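Local coordinates for stage 0 sporulation protein A homolog (Desulfitobacterium hafniense, PDB 3MJQ), which may regulate sporulation genes in response to nutritional stress and perhaps act as a diguanylate cyclase, the part described here being its PAS domain, at residues A[80-92]-A[96-108]. The protein carries 1 engineered substitution. Sequence-based numbering, arbitrary orientation.
Sequences GTSIPAKARIWQG and NEPCLFAIIKDLS
Trp90 turns CG anti to its own carbonyl carbon (chi1 -74°), whereas Phe101, its partner on the neighbouring strand, sets CG anti to the backbone N (chi1 174°). The two rings thereby meet obliquely, Trp90 CE3 lying 3.8 Å from Phe101 CD2, in the antiparallel hairpin of strands 82-92 and 98-106 of the PAS-fold sheet. The hairpin illustrates how strand alternation gives one ladder two different faces. Trp90, Arg88 and Ile103 lie on the face that packs against the second subunit of the dimer. There the six-membered ring of the indole meets the isoleucine obliquely, with Trp90 CZ3 3.7 Å from Ile103 CD1, and the indole NE1 is hydrogen-bonded to Asp10 of that second subunit. On the other face, Ile89 and Leu100 pack against Leu63 of helix 53-65, and Ile89 CD1 touches Leu100 CG at 3.9 Å. Farther along, the two branches of Ile104 divide the small residues opposite: CG1 meets Ala87 CB and CG2 meets Ala85 CB, each at 3.6 Å. Paired backbone hydrogen bonds join Lys86 with Lys105, Arg88 with Ile103, Trp90 with Phe101 and Gly92 with Cys99. Arg88 N to Ile103 O is almost straight, at 177°. Past the Lys86-Lys105 pair, Leu107 folds its side chain over the backbone of Ala85 and CB of Lys86, and its N donates to Pro84 O at 2.7 Å, tilted from the carbonyl plane.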
loop_
_atom_site.group_PDB
_atom_site.type_symbol
_atom_site.label_atom_id
_atom_site.label_comp_id
_atom_site.label_asym_id
_atom_site.label_seq_id
_atom_site.Cartn_x
_atom_site.Cartn_y
_atom_site.Cartn_z
ATOM N N GLY A 80 -9.621 -15.503 -19.691
ATOM C CA GLY A 80 -9.347 -14.875 -20.970
ATOM C C GLY A 80 -9.955 -13.487 -20.996
ATOM O O GLY A 80 -9.643 -12.675 -21.867
ATOM N N THR A 81 -10.822 -13.229 -20.017
ATOM C CA THR A 81 -11.525 -11.959 -19.877
ATOM C C THR A 81 -10.744 -10.976 -19.014
ATOM O O THR A 81 -9.969 -11.375 -18.148
ATOM C CB THR A 81 -12.915 -12.181 -19.245
ATOM O OG1 THR A 81 -13.914 -11.588 -20.081
ATOM C CG2 THR A 81 -12.989 -11.555 -17.858
ATOM N N SER A 82 -10.964 -9.687 -19.241
ATOM C CA SER A 82 -10.264 -8.673 -18.472
ATOM C C SER A 82 -11.178 -7.918 -17.523
ATOM O O SER A 82 -12.389 -7.836 -17.727
ATOM C CB SER A 82 -9.564 -7.681 -19.405
ATOM O OG SER A 82 -8.605 -8.328 -20.229
ATOM N N ILE A 83 -10.565 -7.381 -16.475
ATOM C CA ILE A 83 -11.255 -6.605 -15.451
ATOM C C ILE A 83 -10.537 -5.268 -15.288
ATOM O O ILE A 83 -9.308 -5.214 -15.292
ATOM C CB ILE A 83 -11.242 -7.330 -14.090
ATOM C CG1 ILE A 83 -9.826 -7.810 -13.784
ATOM C CG2 ILE A 83 -12.229 -8.469 -14.098
ATOM C CD1 ILE A 83 -9.723 -8.673 -12.567
ATOM N N PRO A 84 -11.299 -4.167 -15.167
ATOM C CA PRO A 84 -10.720 -2.838 -14.999
ATOM C C PRO A 84 -10.124 -2.718 -13.598
ATOM O O PRO A 84 -10.733 -3.116 -12.603
ATOM C CB PRO A 84 -11.915 -1.923 -15.207
ATOM C CG PRO A 84 -13.004 -2.701 -14.626
ATOM C CD PRO A 84 -12.769 -4.080 -15.174
ATOM N N ALA A 85 -8.920 -2.179 -13.520
ATOM C CA ALA A 85 -8.279 -2.037 -12.233
ATOM C C ALA A 85 -7.522 -0.741 -12.207
ATOM O O ALA A 85 -7.324 -0.091 -13.247
ATOM C CB ALA A 85 -7.321 -3.188 -11.992
ATOM N N LYS A 86 -7.138 -0.363 -10.992
ATOM C CA LYS A 86 -6.345 0.816 -10.753
ATOM C C LYS A 86 -5.238 0.322 -9.836
ATOM O O LYS A 86 -5.488 -0.306 -8.802
ATOM C CB LYS A 86 -7.148 1.934 -10.079
ATOM C CG LYS A 86 -6.321 3.215 -9.928
ATOM C CD LYS A 86 -7.147 4.412 -9.492
ATOM C CE LYS A 86 -6.328 5.705 -9.589
ATOM N NZ LYS A 86 -7.071 6.922 -9.126
ATOM N N ALA A 87 -4.004 0.577 -10.241
ATOM C CA ALA A 87 -2.886 0.129 -9.448
ATOM C C ALA A 87 -2.072 1.291 -8.925
ATOM O O ALA A 87 -1.769 2.220 -9.659
ATOM C CB ALA A 87 -2.013 -0.784 -10.278
ATOM N N ARG A 88 -1.747 1.246 -7.641
ATOM C CA ARG A 88 -0.910 2.260 -7.026
ATOM C C ARG A 88 0.418 1.550 -6.784
ATOM O O ARG A 88 0.448 0.402 -6.288
ATOM C CB ARG A 88 -1.531 2.739 -5.714
ATOM C CG ARG A 88 -2.801 3.540 -5.957
ATOM C CD ARG A 88 -3.701 3.664 -4.737
ATOM N NE ARG A 88 -5.076 3.993 -5.122
ATOM C CZ ARG A 88 -5.440 5.134 -5.702
ATOM N NH1 ARG A 88 -4.529 6.068 -5.962
ATOM N NH2 ARG A 88 -6.712 5.329 -6.038
ATOM N N ILE A 89 1.510 2.211 -7.169
ATOM C CA ILE A 89 2.828 1.620 -7.004
ATOM C C ILE A 89 3.826 2.447 -6.199
ATOM O O ILE A 89 3.800 3.677 -6.207
ATOM C CB ILE A 89 3.452 1.265 -8.370
ATOM C CG1 ILE A 89 3.969 2.522 -9.056
ATOM C CG2 ILE A 89 2.413 0.580 -9.267
ATOM C CD1 ILE A 89 4.758 2.214 -10.311
ATOM N N TRP A 90 4.692 1.732 -5.484
ATOM C CA TRP A 90 5.728 2.313 -4.654
ATOM C C TRP A 90 7.016 1.603 -4.989
ATOM O O TRP A 90 7.032 0.388 -5.173
ATOM C CB TRP A 90 5.407 2.114 -3.173
ATOM C CG TRP A 90 4.315 3.005 -2.686
ATOM C CD1 TRP A 90 4.446 4.274 -2.199
ATOM C CD2 TRP A 90 2.911 2.727 -2.713
ATOM N NE1 TRP A 90 3.212 4.801 -1.927
ATOM C CE2 TRP A 90 2.252 3.875 -2.232
ATOM C CE3 TRP A 90 2.149 1.615 -3.099
ATOM C CZ2 TRP A 90 0.859 3.948 -2.127
ATOM C CZ3 TRP A 90 0.766 1.691 -2.995
ATOM C CH2 TRP A 90 0.137 2.854 -2.513
ATOM N N GLN A 91 8.094 2.368 -5.078
ATOM C CA GLN A 91 9.390 1.805 -5.395
ATOM C C GLN A 91 10.053 1.313 -4.137
ATOM O O GLN A 91 10.362 2.094 -3.243
ATOM C CB GLN A 91 10.266 2.854 -6.057
ATOM C CG GLN A 91 9.676 3.383 -7.339
ATOM C CD GLN A 91 10.574 4.391 -8.008
ATOM O OE1 GLN A 91 11.690 4.068 -8.429
ATOM N NE2 GLN A 91 10.099 5.633 -8.107
ATOM N N GLY A 92 10.255 0.005 -4.070
ATOM C CA GLY A 92 10.904 -0.584 -2.915
ATOM C C GLY A 92 12.067 -1.430 -3.389
ATOM O O GLY A 92 12.551 -1.245 -4.506
ATOM N N ASN A 96 17.655 -7.295 -2.171
ATOM C CA ASN A 96 18.682 -6.392 -2.724
ATOM C C ASN A 96 18.433 -5.493 -3.952
ATOM O O ASN A 96 19.083 -4.449 -4.099
ATOM C CB ASN A 96 19.968 -7.159 -3.038
ATOM C CG ASN A 96 20.884 -7.238 -1.875
ATOM O OD1 ASN A 96 20.921 -6.342 -1.027
ATOM N ND2 ASN A 96 21.640 -8.321 -1.807
ATOM N N GLU A 97 17.509 -5.886 -4.822
ATOM C CA GLU A 97 17.331 -5.181 -6.091
ATOM C C GLU A 97 16.070 -4.380 -6.256
ATOM O O GLU A 97 15.016 -4.751 -5.751
ATOM C CB GLU A 97 17.457 -6.196 -7.221
ATOM C CG GLU A 97 18.789 -6.973 -7.172
ATOM C CD GLU A 97 19.920 -6.254 -7.891
ATOM O OE1 GLU A 97 20.035 -6.440 -9.124
ATOM O OE2 GLU A 97 20.679 -5.498 -7.233
ATOM N N PRO A 98 16.166 -3.262 -6.993
ATOM C CA PRO A 98 15.043 -2.361 -7.244
ATOM C C PRO A 98 13.848 -3.142 -7.772
ATOM O O PRO A 98 13.980 -3.971 -8.680
ATOM C CB PRO A 98 15.603 -1.398 -8.290
ATOM C CG PRO A 98 17.073 -1.439 -8.066
ATOM C CD PRO A 98 17.322 -2.887 -7.824
ATOM N N CYS A 99 12.680 -2.876 -7.198
ATOM C CA CYS A 99 11.449 -3.533 -7.621
ATOM C C CYS A 99 10.244 -2.631 -7.355
ATOM O O CYS A 99 10.377 -1.562 -6.761
ATOM C CB CYS A 99 11.278 -4.864 -6.891
ATOM S SG CYS A 99 10.553 -4.725 -5.261
ATOM N N LEU A 100 9.068 -3.062 -7.793
ATOM C CA LEU A 100 7.864 -2.270 -7.589
ATOM C C LEU A 100 6.897 -2.933 -6.622
ATOM O O LEU A 100 6.687 -4.143 -6.670
ATOM C CB LEU A 100 7.168 -2.018 -8.927
ATOM C CG LEU A 100 7.313 -0.639 -9.586
ATOM C CD1 LEU A 100 8.601 0.015 -9.175
ATOM C CD2 LEU A 100 7.254 -0.787 -11.096
ATOM N N PHE A 101 6.335 -2.129 -5.722
ATOM C CA PHE A 101 5.361 -2.611 -4.747
ATOM C C PHE A 101 4.013 -2.099 -5.232
ATOM O O PHE A 101 3.785 -0.897 -5.303
ATOM C CB PHE A 101 5.654 -2.058 -3.358
ATOM C CG PHE A 101 4.606 -2.400 -2.344
ATOM C CD1 PHE A 101 4.238 -3.724 -2.132
ATOM C CD2 PHE A 101 3.989 -1.406 -1.596
ATOM C CE1 PHE A 101 3.271 -4.054 -1.189
ATOM C CE2 PHE A 101 3.023 -1.729 -0.652
ATOM C CZ PHE A 101 2.665 -3.059 -0.450
ATOM N N ALA A 102 3.114 -3.015 -5.561
ATOM C CA ALA A 102 1.831 -2.607 -6.093
ATOM C C ALA A 102 0.608 -3.117 -5.358
ATOM O O ALA A 102 0.500 -4.303 -5.016
ATOM C CB ALA A 102 1.740 -3.019 -7.553
ATOM N N ILE A 103 -0.320 -2.192 -5.134
ATOM C CA ILE A 103 -1.582 -2.506 -4.495
ATOM C C ILE A 103 -2.598 -2.149 -5.582
ATOM O O ILE A 103 -2.669 -1.005 -6.045
ATOM C CB ILE A 103 -1.785 -1.672 -3.209
ATOM C CG1 ILE A 103 -0.514 -1.782 -2.337
ATOM C CG2 ILE A 103 -3.032 -2.168 -2.451
ATOM C CD1 ILE A 103 -0.578 -1.073 -0.988
ATOM N N ILE A 104 -3.358 -3.157 -5.999
ATOM C CA ILE A 104 -4.326 -3.004 -7.067
ATOM C C ILE A 104 -5.792 -3.110 -6.675
ATOM O O ILE A 104 -6.208 -4.101 -6.069
ATOM C CB ILE A 104 -4.028 -4.033 -8.135
ATOM C CG1 ILE A 104 -2.554 -3.902 -8.511
ATOM C CG2 ILE A 104 -4.928 -3.823 -9.353
ATOM C CD1 ILE A 104 -2.007 -5.099 -9.218
ATOM N N LYS A 105 -6.567 -2.083 -7.044
ATOM C CA LYS A 105 -8.007 -2.025 -6.768
ATOM C C LYS A 105 -8.851 -2.479 -7.965
ATOM O O LYS A 105 -8.757 -1.923 -9.067
ATOM C CB LYS A 105 -8.432 -0.606 -6.372
ATOM C CG LYS A 105 -9.920 -0.482 -6.051
ATOM C CD LYS A 105 -10.312 0.922 -5.613
ATOM C CE LYS A 105 -11.810 1.014 -5.404
ATOM N NZ LYS A 105 -12.240 2.422 -5.290
ATOM N N ASP A 106 -9.667 -3.504 -7.749
ATOM C CA ASP A 106 -10.538 -3.992 -8.802
ATOM C C ASP A 106 -11.618 -2.927 -8.996
ATOM O O ASP A 106 -12.395 -2.654 -8.084
ATOM C CB ASP A 106 -11.169 -5.310 -8.377
ATOM C CG ASP A 106 -12.218 -5.783 -9.343
ATOM O OD1 ASP A 106 -12.530 -5.032 -10.290
ATOM O OD2 ASP A 106 -12.735 -6.902 -9.150
ATOM N N LEU A 107 -11.659 -2.313 -10.173
ATOM C CA LEU A 107 -12.659 -1.284 -10.433
ATOM C C LEU A 107 -13.922 -1.847 -11.055
ATOM O O LEU A 107 -14.499 -1.213 -11.929
ATOM C CB LEU A 107 -12.101 -0.215 -11.363
ATOM C CG LEU A 107 -10.820 0.477 -10.918
ATOM C CD1 LEU A 107 -10.529 1.625 -11.860
ATOM C CD2 LEU A 107 -10.964 0.976 -9.502
ATOM N N SER A 108 -14.362 -3.018 -10.589
ATOM C CA SER A 108 -15.561 -3.693 -11.120
ATOM C C SER A 108 -16.946 -3.118 -10.732
ATOM O O SER A 108 -17.891 -3.927 -10.564
ATOM C CB SER A 108 -15.526 -5.171 -10.718
ATOM O OG SER A 108 -14.994 -5.982 -11.758
#